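Local coordinates for protein ribonucleoside-diphosphate reductase (Pseudomonas aeruginosa, PDB 5IM3) that probably reduces ribonucleoside diphosphates to the deoxyribonucleotides needed for DNA synthesis, under allosteric control by bound nucleotides such as dATP, at residues Pro807-Asp812 with Asp846-Ala851. Sequence-based numbering, arbitrary orientation.
Sequences PYLVRD and DLYATA
The ring of Tyr848 lies against the helix at 807-812 with Leu809 over one face and both Tyr808 CB and Asp812 OD2 at its edge. Two parts of Leu809 cover that face. Its CA sits 3.8 Å from the centroid of the Tyr848 ring and 30° off the normal, a CH-pi contact made by the backbone itself, while its CD1 lies over the same face, displaced toward the CG side of the ring, 3.8 Å from Tyr848 CG. With Leu809 CG anti to the backbone N (chi1 171°), the CD1 branch reaches back over the CG end of the ring, and Leu809 CB comes within 3.6 Å of Tyr848 CE1. Tyr670, from the helix at 665-672, stacks on the Tyr848 ring and also meets that of Tyr808.

Both segments belong to the barrel domain of the reductase large chain, and the contact joins the first turns of helix 807-815 to the point where helix 842-847 ends: Tyr848 follows directly on Leu847, its backbone no longer helical, and its side chain spans the gap, supplying about half of the 209 Å² buried.

At the phenol end, Tyr848 OH is 2.7 Å from Asp812 OD2 and 2.8 Å from the carbonyl O of Tyr808, two acceptors competing for one proton. The Asp812 carboxylate is turned 74° from the ring plane. Its other oxygen, OD1, is hydrogen-bonded to His673, which probably helps to fix the turn of the carboxylate, and Leu847 CD2 packs 3.7 Å from Asp812 OD2.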
loop_
_atom_site.group_PDB
_atom_site.type_symbol
_atom_site.label_atom_id
_atom_site.label_comp_id
_atom_site.label_asym_id
_atom_site.label_seq_id
_atom_site.Cartn_x
_atom_site.Cartn_y
_atom_site.Cartn_z
ATOM N N PRO A 807 38.435 -16.258 10.543
ATOM C CA PRO A 807 39.892 -16.473 10.529
ATOM C C PRO A 807 40.431 -16.920 9.183
ATOM O O PRO A 807 41.592 -16.625 8.863
ATOM C CB PRO A 807 40.095 -17.554 11.602
ATOM C CG PRO A 807 38.897 -17.462 12.475
ATOM C CD PRO A 807 37.770 -17.066 11.576
ATOM N N TYR A 808 39.632 -17.626 8.381
ATOM C CA TYR A 808 40.104 -18.061 7.071
ATOM C C TYR A 808 40.162 -16.891 6.095
ATOM O O TYR A 808 41.076 -16.811 5.265
ATOM C CB TYR A 808 39.202 -19.173 6.534
ATOM C CG TYR A 808 39.244 -20.442 7.357
ATOM C CD1 TYR A 808 38.452 -20.583 8.490
ATOM C CD2 TYR A 808 40.071 -21.499 7.003
ATOM C CE1 TYR A 808 38.484 -21.739 9.246
ATOM C CE2 TYR A 808 40.111 -22.659 7.754
ATOM C CZ TYR A 808 39.314 -22.773 8.875
ATOM O OH TYR A 808 39.345 -23.927 9.626
ATOM N N LEU A 809 39.200 -15.968 6.189
ATOM C CA LEU A 809 39.199 -14.802 5.310
ATOM C C LEU A 809 40.441 -13.951 5.530
ATOM O O LEU A 809 41.116 -13.552 4.572
ATOM C CB LEU A 809 37.935 -13.973 5.542
ATOM C CG LEU A 809 37.902 -12.610 4.838
ATOM C CD1 LEU A 809 38.055 -12.774 3.337
ATOM C CD2 LEU A 809 36.616 -11.876 5.173
ATOM N N VAL A 810 40.753 -13.655 6.793
ATOM C CA VAL A 810 41.924 -12.836 7.094
ATOM C C VAL A 810 43.196 -13.535 6.631
ATOM O O VAL A 810 44.135 -12.890 6.153
ATOM C CB VAL A 810 41.975 -12.490 8.597
ATOM C CG1 VAL A 810 41.707 -13.703 9.460
ATOM C CG2 VAL A 810 43.330 -11.897 8.965
ATOM N N ARG A 811 43.248 -14.861 6.759
ATOM C CA ARG A 811 44.441 -15.593 6.344
ATOM C C ARG A 811 44.665 -15.472 4.840
ATOM O O ARG A 811 45.803 -15.308 4.386
ATOM C CB ARG A 811 44.324 -17.060 6.759
ATOM C CG ARG A 811 45.600 -17.867 6.575
ATOM C CD ARG A 811 45.534 -19.188 7.324
ATOM N NE ARG A 811 44.481 -20.069 6.817
ATOM C CZ ARG A 811 44.644 -20.946 5.830
ATOM N NH1 ARG A 811 45.818 -21.072 5.225
ATOM N NH2 ARG A 811 43.625 -21.700 5.441
ATOM N N ASP A 812 43.589 -15.538 4.052
ATOM C CA ASP A 812 43.725 -15.391 2.605
ATOM C C ASP A 812 44.069 -13.957 2.226
ATOM O O ASP A 812 44.854 -13.727 1.301
ATOM C CB ASP A 812 42.440 -15.833 1.902
ATOM C CG ASP A 812 42.377 -17.334 1.674
ATOM O OD1 ASP A 812 43.439 -17.954 1.463
ATOM O OD2 ASP A 812 41.260 -17.892 1.697
ATOM N N ASP A 846 33.986 -14.876 -4.271
ATOM C CA ASP A 846 33.181 -16.087 -4.381
ATOM C C ASP A 846 33.431 -17.032 -3.211
ATOM O O ASP A 846 32.486 -17.603 -2.654
ATOM C CB ASP A 846 33.483 -16.796 -5.703
ATOM C CG ASP A 846 33.145 -15.942 -6.911
ATOM O OD1 ASP A 846 32.227 -15.102 -6.801
ATOM O OD2 ASP A 846 33.794 -16.111 -7.966
ATOM N N LEU A 847 34.698 -17.204 -2.825
ATOM C CA LEU A 847 35.031 -18.162 -1.776
ATOM C C LEU A 847 34.467 -17.741 -0.428
ATOM O O LEU A 847 34.131 -18.601 0.394
ATOM C CB LEU A 847 36.548 -18.325 -1.684
ATOM C CG LEU A 847 37.058 -19.219 -0.549
ATOM C CD1 LEU A 847 36.547 -20.640 -0.709
ATOM C CD2 LEU A 847 38.578 -19.188 -0.506
ATOM N N TYR A 848 34.360 -16.440 -0.177
ATOM C CA TYR A 848 33.846 -15.924 1.082
ATOM C C TYR A 848 32.478 -15.281 0.913
ATOM O O TYR A 848 32.098 -14.383 1.664
ATOM C CB TYR A 848 34.856 -14.971 1.708
ATOM C CG TYR A 848 36.041 -15.755 2.199
ATOM C CD1 TYR A 848 36.036 -16.330 3.453
ATOM C CD2 TYR A 848 37.135 -15.978 1.384
ATOM C CE1 TYR A 848 37.100 -17.073 3.898
ATOM C CE2 TYR A 848 38.202 -16.719 1.820
ATOM C CZ TYR A 848 38.182 -17.269 3.078
ATOM O OH TYR A 848 39.249 -18.013 3.524
ATOM N N ALA A 849 31.717 -15.770 -0.060
ATOM C CA ALA A 849 30.316 -15.419 -0.136
ATOM C C ALA A 849 29.611 -15.928 1.111
ATOM O O ALA A 849 29.939 -16.986 1.647
ATOM C CB ALA A 849 29.685 -16.014 -1.390
ATOM N N THR A 850 28.657 -15.142 1.589
ATOM C CA THR A 850 27.921 -15.433 2.804
ATOM C C THR A 850 26.651 -16.233 2.477
ATOM O O THR A 850 26.313 -16.459 1.314
ATOM C CB THR A 850 27.678 -14.108 3.537
ATOM O OG1 THR A 850 28.678 -13.947 4.550
ATOM C CG2 THR A 850 26.296 -14.008 4.156
ATOM N N ALA A 851 25.961 -16.706 3.517
ATOM C CA ALA A 851 24.798 -17.566 3.327
ATOM C C ALA A 851 23.738 -16.931 2.430
ATOM O O ALA A 851 23.126 -17.613 1.604
ATOM C CB ALA A 851 24.197 -17.920 4.684
#